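Local coordinates for protein phosphoribosylaminoimidazole-succinocarboxamide synthase (Pyrococcus horikoshii, PDB 4O7W) that joins L-aspartate to 5-amino-1-(5-phospho-D-ribosyl)imidazole-4-carboxylate at the expense of ATP, giving SAICAR in de novo purine biosynthesis, at residues Ile170-Lys175 and Thr196-Asp201; Arg93-Gly98 and Gly109-Glu114; Leu88-Arg93 and Leu176-Asp181. One frame throughout, in Å; residues are numbered along the deposited sequence.

Contact 1. Residues Ile170-Lys175 and Thr196-Asp201. With TYD (thymidine-5'-diphosphate), chain B.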
# COMPACT_ATOMS: atom_id res chain seq x y z
N ILE A 170 -21.18 -14.40 -7.42
CA ILE A 170 -19.75 -14.30 -7.22
C ILE A 170 -19.44 -13.09 -6.37
O ILE A 170 -19.81 -11.95 -6.70
CB ILE A 170 -19.00 -14.20 -8.56
CG1 ILE A 170 -19.31 -15.43 -9.44
CG2 ILE A 170 -17.50 -14.09 -8.30
CD1 ILE A 170 -18.95 -15.24 -10.91
N LEU A 171 -18.77 -13.34 -5.25
CA LEU A 171 -18.29 -12.27 -4.40
C LEU A 171 -16.94 -11.82 -4.95
O LEU A 171 -15.92 -12.49 -4.77
CB LEU A 171 -18.17 -12.74 -2.95
CG LEU A 171 -17.61 -11.74 -1.92
CD1 LEU A 171 -18.53 -10.54 -1.74
CD2 LEU A 171 -17.38 -12.47 -0.60
N VAL A 172 -16.96 -10.70 -5.65
CA VAL A 172 -15.79 -10.21 -6.36
C VAL A 172 -14.78 -9.59 -5.38
O VAL A 172 -13.60 -9.93 -5.39
CB VAL A 172 -16.22 -9.21 -7.45
CG1 VAL A 172 -15.04 -8.38 -7.96
CG2 VAL A 172 -16.92 -9.96 -8.59
N ASP A 173 -15.27 -8.68 -4.53
CA ASP A 173 -14.48 -8.04 -3.47
C ASP A 173 -15.46 -7.37 -2.52
O ASP A 173 -16.66 -7.37 -2.79
CB ASP A 173 -13.48 -7.02 -4.04
CG ASP A 173 -14.16 -5.92 -4.85
OD1 ASP A 173 -15.31 -5.56 -4.56
OD2 ASP A 173 -13.52 -5.38 -5.78
N PHE A 174 -14.95 -6.83 -1.42
CA PHE A 174 -15.79 -6.16 -0.43
C PHE A 174 -14.94 -5.45 0.61
O PHE A 174 -13.74 -5.73 0.74
CB PHE A 174 -16.75 -7.15 0.27
CG PHE A 174 -16.06 -8.25 1.05
CD1 PHE A 174 -15.88 -8.14 2.43
CD2 PHE A 174 -15.61 -9.40 0.41
CE1 PHE A 174 -15.27 -9.14 3.17
CE2 PHE A 174 -14.98 -10.42 1.14
CZ PHE A 174 -14.80 -10.28 2.52
N LYS A 175 -15.58 -4.56 1.36
CA LYS A 175 -14.90 -3.76 2.36
C LYS A 175 -15.54 -4.00 3.74
O LYS A 175 -16.76 -4.02 3.87
CB LYS A 175 -14.96 -2.27 2.00
CG LYS A 175 -14.24 -1.33 2.98
CD LYS A 175 -15.16 -0.84 4.09
CE LYS A 175 -16.20 0.18 3.58
NZ LYS A 175 -17.31 0.37 4.59
N THR A 196 -21.16 -1.99 -0.28
CA THR A 196 -19.80 -2.22 0.23
C THR A 196 -19.16 -3.52 -0.28
O THR A 196 -18.10 -3.92 0.19
CB THR A 196 -19.77 -2.14 1.78
OG1 THR A 196 -20.63 -3.14 2.33
CG2 THR A 196 -20.23 -0.76 2.25
N CYS A 197 -19.82 -4.16 -1.26
CA CYS A 197 -19.35 -5.41 -1.88
C CYS A 197 -19.54 -5.36 -3.39
O CYS A 197 -20.42 -4.66 -3.88
CB CYS A 197 -20.19 -6.59 -1.41
SG CYS A 197 -20.33 -6.85 0.36
N ARG A 198 -18.73 -6.13 -4.11
CA ARG A 198 -19.06 -6.45 -5.51
C ARG A 198 -19.66 -7.84 -5.61
O ARG A 198 -19.05 -8.84 -5.15
CB ARG A 198 -17.85 -6.29 -6.45
CG ARG A 198 -17.52 -4.84 -6.76
CD ARG A 198 -16.46 -4.66 -7.84
NE ARG A 198 -16.30 -3.23 -8.16
CZ ARG A 198 -15.37 -2.42 -7.65
NH1 ARG A 198 -14.43 -2.86 -6.82
NH2 ARG A 198 -15.36 -1.15 -8.01
N PHE A 199 -20.87 -7.88 -6.16
CA PHE A 199 -21.62 -9.10 -6.42
C PHE A 199 -21.86 -9.22 -7.91
O PHE A 199 -22.52 -8.36 -8.51
CB PHE A 199 -22.99 -9.05 -5.74
CG PHE A 199 -22.96 -8.88 -4.24
CD1 PHE A 199 -22.17 -9.70 -3.43
CD2 PHE A 199 -23.79 -7.93 -3.63
CE1 PHE A 199 -22.18 -9.54 -2.04
CE2 PHE A 199 -23.80 -7.78 -2.24
CZ PHE A 199 -23.00 -8.58 -1.45
N TRP A 200 -21.35 -10.29 -8.53
CA TRP A 200 -21.64 -10.59 -9.94
C TRP A 200 -22.49 -11.83 -10.08
O TRP A 200 -22.23 -12.84 -9.40
CB TRP A 200 -20.37 -10.83 -10.73
CG TRP A 200 -19.50 -9.63 -10.96
CD1 TRP A 200 -19.76 -8.30 -10.61
CD2 TRP A 200 -18.21 -9.61 -11.66
NE1 TRP A 200 -18.72 -7.49 -11.00
CE2 TRP A 200 -17.76 -8.21 -11.64
CE3 TRP A 200 -17.40 -10.57 -12.26
CZ2 TRP A 200 -16.55 -7.82 -12.21
CZ3 TRP A 200 -16.19 -10.17 -12.83
CH2 TRP A 200 -15.77 -8.82 -12.80
N ASP A 201 -23.46 -11.79 -10.98
CA ASP A 201 -24.19 -13.01 -11.32
C ASP A 201 -23.21 -14.03 -11.89
O ASP A 201 -22.42 -13.70 -12.77
CB ASP A 201 -25.27 -12.75 -12.36
CG ASP A 201 -25.94 -14.04 -12.80
OD1 ASP A 201 -26.82 -14.52 -12.07
OD2 ASP A 201 -25.54 -14.60 -13.84
PA TYD B . -12.09 -0.50 -4.73
O1A TYD B . -12.04 -1.25 -6.03
O2A TYD B . -10.80 -0.44 -3.95
O3A TYD B . -12.56 1.03 -4.89
PB TYD B . -13.73 1.66 -5.80
O1B TYD B . -13.73 0.90 -7.11
O2B TYD B . -14.99 1.42 -5.01
O3B TYD B . -13.34 3.11 -5.86
O5' TYD B . -13.25 -1.13 -3.85
C5' TYD B . -13.15 -2.48 -3.41
C4' TYD B . -14.45 -2.96 -2.75
O4' TYD B . -14.52 -2.41 -1.43
C3' TYD B . -15.73 -2.53 -3.47
O3' TYD B . -16.69 -3.57 -3.29
C2' TYD B . -16.23 -1.32 -2.72
C1' TYD B . -15.65 -1.53 -1.32
N1 TYD B . -15.20 -0.28 -0.70
C2 TYD B . -16.14 0.57 -0.04
O2 TYD B . -17.34 0.25 0.02
N3 TYD B . -15.73 1.71 0.55
C4 TYD B . -14.42 2.05 0.53
O4 TYD B . -14.05 3.10 1.09
C5 TYD B . -13.41 1.18 -0.13
C5M TYD B . -11.93 1.54 -0.17
C6 TYD B . -13.88 0.02 -0.73
O HOH W 1 -19.06 -5.24 2.96
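A beta bulge at V172-D173 interrupts the antiparallel ladder of I170-K175 and T196-D201. V172 N donates to R198 O while R198 N donates to D173 O, and V172 has a helical backbone conformation (psi -51°). The ladder resumes with two backbone bonds between I170 and W200 on one side, and with K175 N to T196 O on the other.

The D173 carboxylate forms a salt bridge with R198. Its OD2 accepts from R198 NH1 at 2.9 Å through the syn lone pair, and lies in the guanidinium plane. The two flat groups are turned 65° apart. With chi1 at 58°, D173 CG sits between the backbone N and the carbonyl carbon. OD1 there receives the bond from TYD O3' at 2.7 Å. R198 runs extended from CG to NE and reaches the diphosphate. NH1 bonds TYD O1A at 3.0 Å, and NH2 bonds TYD O1B at 2.8 Å. D211 holds R198 NE, which helps fix the group's rotation.

V172 CG2 lies over the five-membered ring of W200, 3.5 Å from its centroid, as a CH-pi contact. On the other face of the sheet, L171 CD1 touches F199 CE1 at 3.8 Å. Helix 143-165 covers that face.

An acid on the sugar hydroxyl and an arginine on the phosphates form one wall of a nucleotide pocket, close to the ATP site of this ligase.

Contact 2. Residues Arg93-Gly98 and Gly109-Glu114. With TYD (thymidine-5'-diphosphate), chain B.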
# COMPACT_ATOMS: atom_id res chain seq x y z
N ARG A 93 -10.30 -9.13 -1.75
CA ARG A 93 -10.54 -9.21 -3.20
C ARG A 93 -10.29 -10.65 -3.71
O ARG A 93 -9.22 -11.22 -3.47
CB ARG A 93 -9.67 -8.17 -3.94
CG ARG A 93 -9.38 -6.89 -3.13
CD ARG A 93 -8.64 -5.79 -3.90
NE ARG A 93 -9.52 -5.18 -4.89
CZ ARG A 93 -9.88 -3.90 -4.96
NH1 ARG A 93 -9.41 -2.98 -4.12
NH2 ARG A 93 -10.73 -3.55 -5.90
N ASN A 94 -11.29 -11.23 -4.39
CA ASN A 94 -11.19 -12.56 -5.01
C ASN A 94 -11.00 -12.49 -6.52
O ASN A 94 -10.34 -13.34 -7.13
CB ASN A 94 -12.45 -13.39 -4.71
CG ASN A 94 -12.72 -13.49 -3.22
OD1 ASN A 94 -11.85 -13.93 -2.46
ND2 ASN A 94 -13.91 -13.06 -2.79
N VAL A 95 -11.60 -11.46 -7.12
CA VAL A 95 -11.61 -11.25 -8.55
C VAL A 95 -11.20 -9.80 -8.81
O VAL A 95 -11.64 -8.89 -8.08
CB VAL A 95 -13.01 -11.55 -9.12
CG1 VAL A 95 -13.14 -11.09 -10.57
CG2 VAL A 95 -13.32 -13.04 -9.00
N VAL A 96 -10.36 -9.58 -9.82
CA VAL A 96 -9.87 -8.25 -10.20
C VAL A 96 -11.01 -7.35 -10.69
O VAL A 96 -11.77 -7.71 -11.61
CB VAL A 96 -8.74 -8.35 -11.25
CG1 VAL A 96 -8.31 -6.98 -11.76
CG2 VAL A 96 -7.54 -9.10 -10.66
N ALA A 97 -11.14 -6.20 -10.03
CA ALA A 97 -12.13 -5.18 -10.36
C ALA A 97 -11.72 -3.88 -9.67
O ALA A 97 -10.82 -3.88 -8.82
CB ALA A 97 -13.52 -5.61 -9.89
N GLY A 98 -12.38 -2.79 -10.04
CA GLY A 98 -12.16 -1.50 -9.43
C GLY A 98 -10.71 -1.05 -9.42
O GLY A 98 -10.00 -1.19 -10.43
N GLY A 109 -12.16 -9.13 -14.03
CA GLY A 109 -12.66 -10.49 -14.10
C GLY A 109 -11.60 -11.55 -13.89
O GLY A 109 -11.91 -12.73 -13.74
N TYR A 110 -10.34 -11.14 -13.89
CA TYR A 110 -9.25 -12.07 -13.59
C TYR A 110 -9.44 -12.68 -12.21
O TYR A 110 -9.65 -11.98 -11.21
CB TYR A 110 -7.90 -11.36 -13.71
CG TYR A 110 -6.67 -12.23 -13.54
CD1 TYR A 110 -5.88 -12.60 -14.66
CD2 TYR A 110 -6.25 -12.63 -12.27
CE1 TYR A 110 -4.74 -13.36 -14.50
CE2 TYR A 110 -5.10 -13.38 -12.10
CZ TYR A 110 -4.36 -13.75 -13.21
OH TYR A 110 -3.24 -14.50 -12.98
N GLU A 111 -9.38 -14.01 -12.17
CA GLU A 111 -9.54 -14.74 -10.94
C GLU A 111 -8.20 -14.83 -10.20
O GLU A 111 -7.26 -15.41 -10.70
CB GLU A 111 -10.02 -16.13 -11.27
CG GLU A 111 -10.04 -17.06 -10.07
CD GLU A 111 -11.46 -17.38 -9.70
OE1 GLU A 111 -12.23 -16.42 -9.44
OE2 GLU A 111 -11.79 -18.59 -9.72
N LEU A 112 -8.13 -14.25 -9.00
CA LEU A 112 -6.88 -14.25 -8.25
C LEU A 112 -6.52 -15.64 -7.72
O LEU A 112 -7.42 -16.39 -7.36
CB LEU A 112 -6.94 -13.22 -7.10
CG LEU A 112 -7.11 -11.77 -7.57
CD1 LEU A 112 -7.62 -10.89 -6.42
CD2 LEU A 112 -5.80 -11.23 -8.13
N PRO A 113 -5.21 -15.99 -7.68
CA PRO A 113 -4.81 -17.32 -7.21
C PRO A 113 -5.11 -17.52 -5.72
O PRO A 113 -5.29 -18.65 -5.27
CB PRO A 113 -3.29 -17.36 -7.47
CG PRO A 113 -2.85 -15.93 -7.61
CD PRO A 113 -4.06 -15.16 -8.11
N GLU A 114 -5.17 -16.41 -4.98
CA GLU A 114 -5.63 -16.42 -3.61
C GLU A 114 -6.14 -15.00 -3.26
O GLU A 114 -5.83 -14.04 -3.96
CB GLU A 114 -4.53 -16.90 -2.64
CG GLU A 114 -3.30 -16.02 -2.52
CD GLU A 114 -2.32 -16.17 -3.69
OE1 GLU A 114 -1.85 -15.13 -4.21
OE2 GLU A 114 -2.03 -17.32 -4.09
PA TYD B . -12.09 -0.50 -4.73
O1A TYD B . -12.04 -1.25 -6.03
O2A TYD B . -10.80 -0.44 -3.95
O3A TYD B . -12.56 1.03 -4.89
PB TYD B . -13.73 1.66 -5.80
O1B TYD B . -13.73 0.90 -7.11
O2B TYD B . -14.99 1.42 -5.01
O3B TYD B . -13.34 3.11 -5.86
O5' TYD B . -13.25 -1.13 -3.85
C5' TYD B . -13.15 -2.48 -3.41
C4' TYD B . -14.45 -2.96 -2.75
O4' TYD B . -14.52 -2.41 -1.43
C3' TYD B . -15.73 -2.53 -3.47
O3' TYD B . -16.69 -3.57 -3.29
C2' TYD B . -16.23 -1.32 -2.72
C1' TYD B . -15.65 -1.53 -1.32
N1 TYD B . -15.20 -0.28 -0.70
C2 TYD B . -16.14 0.57 -0.04
O2 TYD B . -17.34 0.25 0.02
N3 TYD B . -15.73 1.71 0.55
C4 TYD B . -14.42 2.05 0.53
O4 TYD B . -14.05 3.10 1.09
C5 TYD B . -13.41 1.18 -0.13
C5M TYD B . -11.93 1.54 -0.17
C6 TYD B . -13.88 0.02 -0.73
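V96 and L112 cross at about a right angle, with V96 CG2 resting 3.7 Å from L112 CD2. The same methyl lies 3.8 Å from Y110 CB, so one branch of V96 packs against two side chains of G109-E114.

V95 and E111 face each other as a non-hydrogen-bonded antiparallel pair. E111 bends at chi2 (111°), which carries its carboxylate back over V95: OE1 ends 3.6 Å from V95 CG2. The other methyl, V95 CG1, lies against the backbone of G109, 3.6 Å from its CA. L112 CD1 reaches further along and packs on R93 O.

This short antiparallel ladder closes the loop that leaves strand 84-93 and returns as strand 111-121. The chain turns a corner at N94. V96 is held at both backbone ends: its N donates to Y110 O at 2.9 Å, while its O accepts from G109 N. L112 N binds N94 O. The side chain of N94 leaves the backbone away from G109-E114. Its OD1 bonds N157 ND2, and its ND2 bonds L171 O.

The end of the R93 side chain also leads away from G109-E114, to TYD. It bends at chi3 (71°) and presents two nitrogens to the alpha phosphate. NH2 bonds TYD O1A at 2.7 Å, and NH1 bonds TYD O2A at 2.9 Å. E118 forms a salt bridge with NH1. At the far side, V138 of the second subunit packs on L112 and P113.

Contact 3. Residues Leu88-Arg93 and Leu176-Asp181. With TYD (thymidine-5'-diphosphate), chain B; ATP (adenosine-5'-triphosphate), chain C.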
# COMPACT_ATOMS: atom_id res chain seq x y z
N LEU A 88 -9.76 2.22 9.71
CA LEU A 88 -9.41 1.40 8.56
C LEU A 88 -10.62 1.03 7.74
O LEU A 88 -11.73 0.90 8.25
CB LEU A 88 -8.70 0.11 8.99
CG LEU A 88 -7.35 0.17 9.75
CD1 LEU A 88 -6.99 -1.22 10.28
CD2 LEU A 88 -6.23 0.76 8.91
N GLU A 89 -10.38 0.86 6.44
CA GLU A 89 -11.29 0.13 5.59
C GLU A 89 -10.48 -1.07 5.11
O GLU A 89 -9.39 -0.89 4.55
CB GLU A 89 -11.78 1.03 4.46
CG GLU A 89 -12.85 2.01 4.98
CD GLU A 89 -12.97 3.28 4.16
OE1 GLU A 89 -13.89 4.08 4.45
OE2 GLU A 89 -12.14 3.50 3.23
N VAL A 90 -10.98 -2.27 5.39
CA VAL A 90 -10.27 -3.52 5.13
C VAL A 90 -10.89 -4.19 3.91
O VAL A 90 -12.04 -4.64 3.96
CB VAL A 90 -10.31 -4.47 6.35
CG1 VAL A 90 -9.52 -5.76 6.07
CG2 VAL A 90 -9.74 -3.76 7.57
N VAL A 91 -10.16 -4.21 2.81
CA VAL A 91 -10.71 -4.69 1.55
C VAL A 91 -10.17 -6.10 1.23
O VAL A 91 -8.96 -6.35 1.25
CB VAL A 91 -10.43 -3.69 0.40
CG1 VAL A 91 -10.92 -4.25 -0.91
CG2 VAL A 91 -11.11 -2.33 0.68
N VAL A 92 -11.09 -7.03 0.96
CA VAL A 92 -10.74 -8.39 0.54
C VAL A 92 -11.17 -8.56 -0.92
O VAL A 92 -12.26 -8.14 -1.29
CB VAL A 92 -11.44 -9.45 1.43
CG1 VAL A 92 -10.98 -10.85 1.07
CG2 VAL A 92 -11.20 -9.18 2.90
N ARG A 93 -10.30 -9.13 -1.75
CA ARG A 93 -10.54 -9.21 -3.20
C ARG A 93 -10.29 -10.65 -3.71
O ARG A 93 -9.22 -11.22 -3.47
CB ARG A 93 -9.67 -8.17 -3.94
CG ARG A 93 -9.38 -6.89 -3.13
CD ARG A 93 -8.64 -5.79 -3.90
NE ARG A 93 -9.52 -5.18 -4.89
CZ ARG A 93 -9.88 -3.90 -4.96
NH1 ARG A 93 -9.41 -2.98 -4.12
NH2 ARG A 93 -10.73 -3.55 -5.90
N LEU A 176 -14.69 -4.20 4.75
CA LEU A 176 -15.13 -4.28 6.13
C LEU A 176 -14.51 -3.18 6.98
O LEU A 176 -13.49 -2.57 6.59
CB LEU A 176 -14.75 -5.62 6.76
CG LEU A 176 -15.23 -6.90 6.06
CD1 LEU A 176 -14.55 -8.10 6.70
CD2 LEU A 176 -16.74 -7.03 6.07
N GLU A 177 -15.13 -2.95 8.14
CA GLU A 177 -14.61 -2.08 9.17
C GLU A 177 -14.74 -2.79 10.53
O GLU A 177 -15.60 -3.68 10.71
CB GLU A 177 -15.37 -0.75 9.19
CG GLU A 177 -15.27 0.06 7.89
CD GLU A 177 -15.89 1.44 7.98
OE1 GLU A 177 -16.10 1.97 9.10
OE2 GLU A 177 -16.17 2.03 6.93
N PHE A 178 -13.88 -2.40 11.46
CA PHE A 178 -13.72 -3.08 12.72
C PHE A 178 -13.52 -2.06 13.81
O PHE A 178 -13.00 -0.97 13.57
CB PHE A 178 -12.46 -3.96 12.69
CG PHE A 178 -12.54 -5.13 11.75
CD1 PHE A 178 -13.01 -6.37 12.20
CD2 PHE A 178 -12.13 -5.00 10.43
CE1 PHE A 178 -13.06 -7.46 11.34
CE2 PHE A 178 -12.19 -6.09 9.56
CZ PHE A 178 -12.66 -7.32 10.01
N GLY A 179 -13.90 -2.44 15.03
CA GLY A 179 -13.59 -1.69 16.23
C GLY A 179 -13.32 -2.62 17.40
O GLY A 179 -13.48 -3.85 17.29
N LYS A 180 -12.91 -2.03 18.52
CA LYS A 180 -12.63 -2.77 19.75
C LYS A 180 -13.78 -2.62 20.74
O LYS A 180 -14.31 -1.53 20.90
CB LYS A 180 -11.36 -2.21 20.40
CG LYS A 180 -10.12 -3.02 20.14
CD LYS A 180 -8.91 -2.45 20.89
CE LYS A 180 -7.72 -3.39 20.75
NZ LYS A 180 -6.44 -2.76 21.18
N ASP A 181 -14.19 -3.72 21.38
CA ASP A 181 -15.19 -3.65 22.43
C ASP A 181 -14.50 -3.45 23.78
O ASP A 181 -13.26 -3.42 23.84
CB ASP A 181 -16.10 -4.89 22.42
CG ASP A 181 -15.38 -6.18 22.81
OD1 ASP A 181 -14.29 -6.13 23.42
OD2 ASP A 181 -15.92 -7.26 22.53
PA TYD B . -12.09 -0.50 -4.73
O1A TYD B . -12.04 -1.25 -6.03
O2A TYD B . -10.80 -0.44 -3.95
O3A TYD B . -12.56 1.03 -4.89
PB TYD B . -13.73 1.66 -5.80
O1B TYD B . -13.73 0.90 -7.11
O2B TYD B . -14.99 1.42 -5.01
O3B TYD B . -13.34 3.11 -5.86
O5' TYD B . -13.25 -1.13 -3.85
C5' TYD B . -13.15 -2.48 -3.41
C4' TYD B . -14.45 -2.96 -2.75
O4' TYD B . -14.52 -2.41 -1.43
C3' TYD B . -15.73 -2.53 -3.47
O3' TYD B . -16.69 -3.57 -3.29
C2' TYD B . -16.23 -1.32 -2.72
C1' TYD B . -15.65 -1.53 -1.32
N1 TYD B . -15.20 -0.28 -0.70
C2 TYD B . -16.14 0.57 -0.04
O2 TYD B . -17.34 0.25 0.02
N3 TYD B . -15.73 1.71 0.55
C4 TYD B . -14.42 2.05 0.53
O4 TYD B . -14.05 3.10 1.09
C5 TYD B . -13.41 1.18 -0.13
C5M TYD B . -11.93 1.54 -0.17
C6 TYD B . -13.88 0.02 -0.73
PG ATP C . -16.73 7.84 7.43
O1G ATP C . -15.93 9.12 7.30
O2G ATP C . -17.48 7.73 8.73
O3G ATP C . -16.01 6.60 7.00
PB ATP C . -19.44 8.25 6.61
O1B ATP C . -19.55 9.43 7.54
O2B ATP C . -20.09 8.29 5.25
O3B ATP C . -17.88 7.98 6.31
PA ATP C . -21.45 6.33 7.25
O1A ATP C . -21.37 4.96 6.62
O2A ATP C . -22.41 7.32 6.63
O3A ATP C . -19.95 6.92 7.38
O5' ATP C . -21.90 6.17 8.80
C5' ATP C . -21.39 5.13 9.65
C4' ATP C . -20.29 5.65 10.57
O4' ATP C . -20.32 4.97 11.84
C3' ATP C . -18.91 5.36 10.02
O3' ATP C . -18.06 6.39 10.53
C2' ATP C . -18.54 4.03 10.67
O2' ATP C . -17.14 3.80 10.70
C1' ATP C . -19.12 4.20 12.06
N9 ATP C . -19.48 2.91 12.70
C8 ATP C . -19.95 1.80 12.10
N7 ATP C . -20.18 0.82 13.00
C5 ATP C . -19.89 1.32 14.23
C6 ATP C . -19.91 0.84 15.64
N6 ATP C . -20.31 -0.41 15.96
N1 ATP C . -19.48 1.69 16.61
C2 ATP C . -19.07 2.94 16.34
N3 ATP C . -19.05 3.43 15.10
C4 ATP C . -19.43 2.69 14.02
O HOH W 2 -12.04 -0.38 10.69
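E177 OE1 accepts the 2' hydroxyl of ATP, with O2' at 2.6 Å, and also forms a salt bridge with K122. The side chain is extended beyond CG (chi2 -173°), which carries OE1 out to the ATP ribose. E177 follows L176, which pairs with V90 where strands 84-93 and 169-180 run antiparallel, in the large sheet that lines the TYD site and reaches ATP through E177. V90 and L176 form a hydrogen-bonded pair. V90 N donates to L176 O at 2.8 Å, nearly straight at 174°, and L176 N returns the bond to V90 O.

The side chains of E89 and E177 lie side by side and point the same way. Their carboxylate planes are 43° apart, and E89 OE1 is 3.9 Å from E177 OE2. K175 forms a salt bridge with E177 OE2. The CG of E177 lies 3.7 Å from L88 O.

A water accepts from F178 N and lies 2.8 Å from L88 O, linking the strands where they part. V91 meets TYD, with CG2 3.9 Å from the C6 atom of the thymine ring. On the side facing helix 143-165, V90 and F178 cross at about a right angle. V90 CG2 meets the edge of the F178 ring, 3.9 Å from CE2.

Contacts 1 and 3 are buried and both use strand 169-180, which pairs with 197-201 in contact 1 and with 84-93 in contact 3. Contact 2 lies further out, only partly buried, and reaches the second subunit. R93 belongs to contacts 2 and 3. N94 ties contact 2 to contact 1, its backbone N probably bonding V172 O. F174 O and V92 N join contacts 1 and 3. The chemistry follows the place. Contact 1 couples an acid and an arginine to TYD. Contact 3 joins its strands by one backbone pair and sends E177 to ATP. Between its own segments, contact 2 relies on backbone bonds and apolar packing.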